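Local coordinates for 432aa long hypothetical deoxyribodipyrimidine photolyase (Sulfolobus tokodaii, PDB 2E0I), which probably uses light energy to repair pyrimidine dimers in DNA, carrying one FAD as the likely catalytic cofactor and a second FAD as the proposed light-harvesting antenna, at residues A[248-251]-A[252-255]; A[167-170]-A[171-175]; A[189-192]-A[193-197]. All blocks are in the same frame, centred on the assembly; numbering follows the deposited sequence.

Interaction 1: residues A[248-251]-A[252-255]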
loop_
_atom_site.group_PDB
_atom_site.type_symbol
_atom_site.label_atom_id
_atom_site.label_comp_id
_atom_site.label_asym_id
_atom_site.label_seq_id
_atom_site.Cartn_x
_atom_site.Cartn_y
_atom_site.Cartn_z
ATOM N N ASP A 248 -3.339 -2.070 -10.446
ATOM C CA ASP A 248 -2.526 -2.264 -11.640
ATOM C C ASP A 248 -2.262 -0.919 -12.295
ATOM O O ASP A 248 -1.126 -0.622 -12.690
ATOM C CB ASP A 248 -3.245 -3.171 -12.637
ATOM C CG ASP A 248 -3.037 -4.648 -12.355
ATOM O OD1 ASP A 248 -3.293 -5.097 -11.210
ATOM O OD2 ASP A 248 -2.627 -5.366 -13.295
ATOM N N PHE A 249 -3.310 -0.104 -12.405
ATOM C CA PHE A 249 -3.173 1.190 -13.038
ATOM C C PHE A 249 -2.095 2.066 -12.422
ATOM O O PHE A 249 -1.209 2.562 -13.123
ATOM C CB PHE A 249 -4.484 1.954 -13.008
ATOM C CG PHE A 249 -4.418 3.261 -13.731
ATOM C CD1 PHE A 249 -4.312 3.296 -15.119
ATOM C CD2 PHE A 249 -4.385 4.458 -13.025
ATOM C CE1 PHE A 249 -4.169 4.503 -15.795
ATOM C CE2 PHE A 249 -4.240 5.676 -13.693
ATOM C CZ PHE A 249 -4.130 5.699 -15.078
ATOM N N PHE A 250 -2.166 2.278 -11.116
ATOM C CA PHE A 250 -1.175 3.118 -10.472
ATOM C C PHE A 250 0.226 2.522 -10.488
ATOM O O PHE A 250 1.207 3.248 -10.632
ATOM C CB PHE A 250 -1.598 3.446 -9.050
ATOM C CG PHE A 250 -2.658 4.514 -8.963
ATOM C CD1 PHE A 250 -2.506 5.720 -9.638
ATOM C CD2 PHE A 250 -3.795 4.324 -8.185
ATOM C CE1 PHE A 250 -3.470 6.720 -9.542
ATOM C CE2 PHE A 250 -4.766 5.328 -8.082
ATOM C CZ PHE A 250 -4.600 6.527 -8.764
ATOM N N THR A 251 0.324 1.208 -10.356
ATOM C CA THR A 251 1.615 0.526 -10.383
ATOM C C THR A 251 2.280 0.747 -11.741
ATOM O O THR A 251 3.440 1.166 -11.811
ATOM C CB THR A 251 1.441 -0.994 -10.158
ATOM O OG1 THR A 251 0.988 -1.219 -8.821
ATOM C CG2 THR A 251 2.744 -1.744 -10.408
ATOM N N LEU A 252 1.540 0.454 -12.815
ATOM C CA LEU A 252 2.033 0.615 -14.180
ATOM C C LEU A 252 2.298 2.083 -14.498
ATOM O O LEU A 252 3.270 2.421 -15.169
ATOM C CB LEU A 252 1.023 0.026 -15.165
ATOM C CG LEU A 252 0.973 -1.502 -15.155
ATOM C CD1 LEU A 252 -0.074 -1.981 -16.132
ATOM C CD2 LEU A 252 2.336 -2.067 -15.529
ATOM N N LEU A 253 1.432 2.961 -14.011
ATOM C CA LEU A 253 1.633 4.376 -14.235
ATOM C C LEU A 253 3.033 4.727 -13.729
ATOM O O LEU A 253 3.827 5.342 -14.431
ATOM C CB LEU A 253 0.592 5.181 -13.470
ATOM C CG LEU A 253 0.624 6.683 -13.749
ATOM C CD1 LEU A 253 0.231 6.937 -15.195
ATOM C CD2 LEU A 253 -0.354 7.389 -12.835
ATOM N N ALA A 254 3.334 4.308 -12.506
ATOM C CA ALA A 254 4.630 4.588 -11.903
ATOM C C ALA A 254 5.745 3.854 -12.620
ATOM O O ALA A 254 6.849 4.369 -12.769
ATOM C CB ALA A 254 4.620 4.201 -10.431
ATOM N N TYR A 255 5.468 2.641 -13.063
ATOM C CA TYR A 255 6.490 1.875 -13.741
ATOM C C TYR A 255 6.982 2.576 -15.008
ATOM O O TYR A 255 8.181 2.571 -15.298
ATOM C CB TYR A 255 5.948 0.496 -14.094
ATOM C CG TYR A 255 6.920 -0.350 -14.849
ATOM C CD1 TYR A 255 8.136 -0.704 -14.288
ATOM C CD2 TYR A 255 6.617 -0.810 -16.132
ATOM C CE1 TYR A 255 9.045 -1.508 -14.986
ATOM C CE2 TYR A 255 7.514 -1.616 -16.849
ATOM C CZ TYR A 255 8.729 -1.964 -16.270
ATOM O OH TYR A 255 9.622 -2.758 -16.968
#
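L253 reaches back to F249 and F250 within a single turn of helix 238-256, an alpha-helix of the FAD-binding domain on which F250 lines an FAD pocket. Regular i to i+4 bonds, among them L253 N to F249 O (2.8 Å) and A254 N to F250 O (3.0 Å), place L253 one turn on from F249. Its CG stands anti to the backbone N (chi1 -174°) and, with chi2 near 66°, this brings the CD2 methyl to both phenylalanines. That methyl sits at the edge of the F250 ring, 4.2 Å from F250 CD1, and meets the F249 ring obliquely, 4.3 Å from F249 CE2. F249 CD2 lies over one face of the F250 ring, displaced toward its rim, so the FAD-touching phenylalanine is packed from a face and an edge by its own helix. A branched aliphatic side chain suits this place because one methyl serves two rings.

Polar residues of the turn are satisfied in other directions. T251 OG1 bonds back to R247 O, so the hydroxyl is satisfied by a carbonyl of its own helix, while D248 OD2 receives L129 N and T130 N, two backbone donors well matched to a carboxylate. Y255 OH bonds K132 NZ. Among the neighbouring elements, the small A254 and the ring of F250 lie on helix 343-353, at A344 and N349 respectively, and F249 and L253 pack on V358 in a loop.

Interaction 2: residues A[167-170]-A[171-175]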
loop_
_atom_site.group_PDB
_atom_site.type_symbol
_atom_site.label_atom_id
_atom_site.label_comp_id
_atom_site.label_asym_id
_atom_site.label_seq_id
_atom_site.Cartn_x
_atom_site.Cartn_y
_atom_site.Cartn_z
ATOM N N SER A 167 22.990 -23.184 7.396
ATOM C CA SER A 167 23.621 -21.933 7.803
ATOM C C SER A 167 22.614 -20.815 8.142
ATOM O O SER A 167 22.653 -20.255 9.241
ATOM C CB SER A 167 24.595 -21.441 6.710
ATOM O OG SER A 167 23.927 -20.911 5.567
ATOM N N SER A 168 21.714 -20.514 7.205
ATOM C CA SER A 168 20.720 -19.448 7.353
ATOM C C SER A 168 20.035 -19.350 8.705
ATOM O O SER A 168 19.898 -20.334 9.422
ATOM C CB SER A 168 19.636 -19.590 6.285
ATOM O OG SER A 168 18.734 -20.637 6.620
ATOM N N MET A 169 19.600 -18.140 9.036
ATOM C CA MET A 169 18.880 -17.890 10.273
ATOM C C MET A 169 17.429 -18.246 9.971
ATOM O O MET A 169 17.077 -18.551 8.826
ATOM C CB MET A 169 18.942 -16.408 10.649
ATOM C CG MET A 169 20.326 -15.838 10.833
ATOM S SD MET A 169 20.282 -14.079 11.218
ATOM C CE MET A 169 20.458 -13.342 9.544
ATOM N N ASN A 170 16.583 -18.191 10.992
ATOM C CA ASN A 170 15.172 -18.485 10.813
ATOM C C ASN A 170 14.332 -17.271 11.207
ATOM O O ASN A 170 14.850 -16.318 11.782
ATOM C CB ASN A 170 14.794 -19.707 11.638
ATOM C CG ASN A 170 15.376 -19.667 13.017
ATOM O OD1 ASN A 170 15.068 -18.770 13.806
ATOM N ND2 ASN A 170 16.234 -20.636 13.325
ATOM N N VAL A 171 13.042 -17.303 10.891
ATOM C CA VAL A 171 12.150 -16.187 11.185
ATOM C C VAL A 171 12.296 -15.542 12.556
ATOM O O VAL A 171 11.994 -14.357 12.713
ATOM C CB VAL A 171 10.703 -16.593 10.989
ATOM C CG1 VAL A 171 10.415 -16.682 9.519
ATOM C CG2 VAL A 171 10.443 -17.921 11.654
ATOM N N ASP A 172 12.753 -16.313 13.541
ATOM C CA ASP A 172 12.960 -15.786 14.894
ATOM C C ASP A 172 13.714 -14.446 14.823
ATOM O O ASP A 172 13.382 -13.489 15.514
ATOM C CB ASP A 172 13.774 -16.784 15.753
ATOM C CG ASP A 172 12.888 -17.701 16.633
ATOM O OD1 ASP A 172 13.450 -18.550 17.378
ATOM O OD2 ASP A 172 11.639 -17.581 16.587
ATOM N N PHE A 173 14.736 -14.394 13.976
ATOM C CA PHE A 173 15.549 -13.197 13.802
ATOM C C PHE A 173 14.733 -11.963 13.463
ATOM O O PHE A 173 15.053 -10.868 13.915
ATOM C CB PHE A 173 16.587 -13.419 12.695
ATOM C CG PHE A 173 17.277 -12.160 12.253
ATOM C CD1 PHE A 173 18.109 -11.459 13.125
ATOM C CD2 PHE A 173 17.053 -11.644 10.982
ATOM C CE1 PHE A 173 18.703 -10.254 12.734
ATOM C CE2 PHE A 173 17.641 -10.440 10.583
ATOM C CZ PHE A 173 18.467 -9.743 11.461
ATOM N N LEU A 174 13.681 -12.147 12.668
ATOM C CA LEU A 174 12.834 -11.040 12.245
ATOM C C LEU A 174 12.028 -10.372 13.357
ATOM O O LEU A 174 11.571 -9.234 13.190
ATOM C CB LEU A 174 11.906 -11.495 11.116
ATOM C CG LEU A 174 12.630 -11.896 9.825
ATOM C CD1 LEU A 174 11.640 -12.484 8.855
ATOM C CD2 LEU A 174 13.333 -10.696 9.215
ATOM N N LEU A 175 11.871 -11.055 14.492
ATOM C CA LEU A 175 11.113 -10.498 15.609
ATOM C C LEU A 175 11.671 -9.173 16.159
ATOM O O LEU A 175 10.962 -8.415 16.827
ATOM C CB LEU A 175 10.980 -11.527 16.743
ATOM C CG LEU A 175 9.889 -12.601 16.619
ATOM C CD1 LEU A 175 8.710 -12.029 15.839
ATOM C CD2 LEU A 175 10.413 -13.829 15.905
#
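Around N170 the chain passes from an extended course at M169 into helical backbone angles at V171 to L174, and the change is fastened by F173 N bonding to N170 O (2.9 Å), three residues back. Two further bonds of the same i+3 spacing, L174 N to V171 O and L175 N to D172 O, continue the tight winding. The side chain of N170 adds a weak bond of its own from D172 N to N170 OD1 (3.4 Å), the connection of an Asx turn, though a weak one. The amide of N170 runs alongside D172, with N170 OD1 3.1 Å from D172 CB, and the amide and carboxylate planes are turned 81° apart. Asparagine suits the spot because its short amide can reach the second NH ahead.

On a different side of the turn, M169 and F173 form a Met-aromatic contact. F173 projects its CG anti to the backbone N, and the M169 chain, bent about its last torsion (chi3 -94°), lays both its sulfur and its terminal methyl over one face of the ring. M169 SD is 3.7 Å from F173 CG and 4.0 Å from the ring centroid, 22° off the normal, while M169 CE makes a CH-pi contact 4.2 Å from that centroid. The F173 ring also touches V74 of strand 73-76 and A35 of strand 28-35, and V171 and L174 pack on helix 48-66, pinning the linker to the sheet domain. M169 itself bonds V74 through its backbone.

Chemically the pair needs no charge: a polarisable thioether and a pi face attract mainly through dispersion, whereas the bond to N170 O adds a directional constraint that the Met-aromatic contact lacks.

Interaction 3: residues A[189-192]-A[193-197]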
loop_
_atom_site.group_PDB
_atom_site.type_symbol
_atom_site.label_atom_id
_atom_site.label_comp_id
_atom_site.label_asym_id
_atom_site.label_seq_id
_atom_site.Cartn_x
_atom_site.Cartn_y
_atom_site.Cartn_z
ATOM N N ARG A 189 -1.952 -15.361 5.328
ATOM C CA ARG A 189 -2.929 -15.781 4.326
ATOM C C ARG A 189 -4.257 -16.235 4.896
ATOM O O ARG A 189 -5.296 -16.019 4.289
ATOM C CB ARG A 189 -2.352 -16.900 3.472
ATOM C CG ARG A 189 -3.315 -17.529 2.497
ATOM C CD ARG A 189 -2.558 -18.532 1.662
ATOM N NE ARG A 189 -3.357 -19.228 0.657
ATOM C CZ ARG A 189 -3.741 -18.705 -0.505
ATOM N NH1 ARG A 189 -3.405 -17.457 -0.827
ATOM N NH2 ARG A 189 -4.450 -19.443 -1.354
ATOM N N ARG A 190 -4.228 -16.874 6.057
ATOM C CA ARG A 190 -5.457 -17.338 6.683
ATOM C C ARG A 190 -6.398 -16.173 6.987
ATOM O O ARG A 190 -7.584 -16.245 6.689
ATOM C CB ARG A 190 -5.139 -18.085 7.963
ATOM C CG ARG A 190 -5.602 -19.504 7.956
ATOM C CD ARG A 190 -4.442 -20.440 8.141
ATOM N NE ARG A 190 -4.932 -21.802 8.189
ATOM C CZ ARG A 190 -4.268 -22.885 7.794
ATOM N NH1 ARG A 190 -4.864 -24.068 7.904
ATOM N NH2 ARG A 190 -3.038 -22.807 7.288
ATOM N N GLU A 191 -5.878 -15.102 7.580
ATOM C CA GLU A 191 -6.704 -13.932 7.883
ATOM C C GLU A 191 -7.163 -13.324 6.567
ATOM O O GLU A 191 -8.292 -12.850 6.454
ATOM C CB GLU A 191 -5.904 -12.874 8.661
ATOM C CG GLU A 191 -6.654 -11.539 8.841
ATOM C CD GLU A 191 -5.778 -10.409 9.391
ATOM O OE1 GLU A 191 -4.891 -9.906 8.668
ATOM O OE2 GLU A 191 -5.982 -10.018 10.560
ATOM N N GLY A 192 -6.262 -13.333 5.585
ATOM C CA GLY A 192 -6.566 -12.778 4.285
ATOM C C GLY A 192 -7.791 -13.402 3.652
ATOM O O GLY A 192 -8.712 -12.702 3.225
ATOM N N LEU A 193 -7.810 -14.726 3.592
ATOM C CA LEU A 193 -8.927 -15.435 2.989
ATOM C C LEU A 193 -10.185 -15.207 3.797
ATOM O O LEU A 193 -11.283 -15.129 3.247
ATOM C CB LEU A 193 -8.618 -16.923 2.903
ATOM C CG LEU A 193 -7.431 -17.247 1.988
ATOM C CD1 LEU A 193 -7.055 -18.702 2.174
ATOM C CD2 LEU A 193 -7.773 -16.929 0.517
ATOM N N TYR A 194 -10.037 -15.095 5.107
ATOM C CA TYR A 194 -11.209 -14.866 5.924
ATOM C C TYR A 194 -11.837 -13.532 5.516
ATOM O O TYR A 194 -13.052 -13.437 5.348
ATOM C CB TYR A 194 -10.828 -14.854 7.406
ATOM C CG TYR A 194 -11.965 -14.498 8.342
ATOM C CD1 TYR A 194 -12.908 -15.453 8.732
ATOM C CD2 TYR A 194 -12.084 -13.195 8.855
ATOM C CE1 TYR A 194 -13.938 -15.123 9.616
ATOM C CE2 TYR A 194 -13.103 -12.848 9.734
ATOM C CZ TYR A 194 -14.026 -13.813 10.115
ATOM O OH TYR A 194 -15.021 -13.454 11.007
ATOM N N LEU A 195 -11.005 -12.509 5.352
ATOM C CA LEU A 195 -11.484 -11.185 4.964
ATOM C C LEU A 195 -12.085 -11.216 3.571
ATOM O O LEU A 195 -13.098 -10.574 3.316
ATOM C CB LEU A 195 -10.332 -10.175 4.999
ATOM C CG LEU A 195 -9.825 -9.822 6.401
ATOM C CD1 LEU A 195 -8.458 -9.157 6.304
ATOM C CD2 LEU A 195 -10.842 -8.926 7.117
ATOM N N LEU A 196 -11.449 -11.964 2.677
ATOM C CA LEU A 196 -11.910 -12.086 1.303
ATOM C C LEU A 196 -13.348 -12.611 1.235
ATOM O O LEU A 196 -14.097 -12.307 0.301
ATOM C CB LEU A 196 -10.981 -13.025 0.526
ATOM C CG LEU A 196 -11.277 -13.200 -0.970
ATOM C CD1 LEU A 196 -11.279 -11.832 -1.663
ATOM C CD2 LEU A 196 -10.233 -14.113 -1.599
ATOM N N HIS A 197 -13.737 -13.383 2.243
ATOM C CA HIS A 197 -15.065 -13.969 2.272
ATOM C C HIS A 197 -16.118 -13.319 3.152
ATOM O O HIS A 197 -17.219 -13.845 3.279
ATOM C CB HIS A 197 -14.955 -15.451 2.599
ATOM C CG HIS A 197 -14.435 -16.269 1.462
ATOM N ND1 HIS A 197 -15.238 -16.689 0.424
ATOM C CD2 HIS A 197 -13.182 -16.679 1.157
ATOM C CE1 HIS A 197 -14.501 -17.321 -0.472
ATOM N NE2 HIS A 197 -13.250 -17.327 -0.051
#
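L193, the first residue of the second half of helix 189-196, packs against R189 one turn earlier: its CD1 lies 3.9 Å from R189 CG and over one face of the guanidinium, toward the rim. The arginine is extended from CG to NE, so its aliphatic stem supplies the apolar surface while the charged end goes on to E229 (salt bridge) and T224 O. L193 N also bonds R189 O (2.9 Å), a standard alpha-helical link.

Y194 follows with its N on R190 O (3.1 Å); its CB lies 3.4 Å from E191 O, and the ring beyond extends off the turn.

L195 repeats the i to i+4 pairing with E191, its N bonding E191 O (2.9 Å). The two side chains run alongside each other, E191 CG meeting L195 CD1 at 3.9 Å, and the carboxylate of E191 continues to H219 NE2 and the backbone N atoms of R186 and G187, holding the chain just before the helix. A glutamate suits this place because its methylenes can pack on leucine while its oxygens collect donors.

L196 N closes on G192 O (2.9 Å), and its side chain touches L216 and T233. Past it, H197 leaves the helix with its N 3.2 Å from Y194 O in a hydrogen bond.

All three contacts are local, each bridging about one turn, so along the chain they stand in series: none encloses or crosses another. Interaction 2 comes first, in the linker that follows helix 140-147, and fixes that linker to the parallel sheet and to helix 48-66. Interaction 3 takes up the whole of the next helix, 189-196, where R189 and E191 meet helix 48-66 again and L196 meets helix 227-233, so one helix of the sheet domain borders both. Interaction 1 lies last, in helix 238-256, where F250 lines an FAD pocket and F250 and A254 pack on helix 343-353. Its centre is about 33 Å from that of interaction 2 and about 25 Å from that of interaction 3.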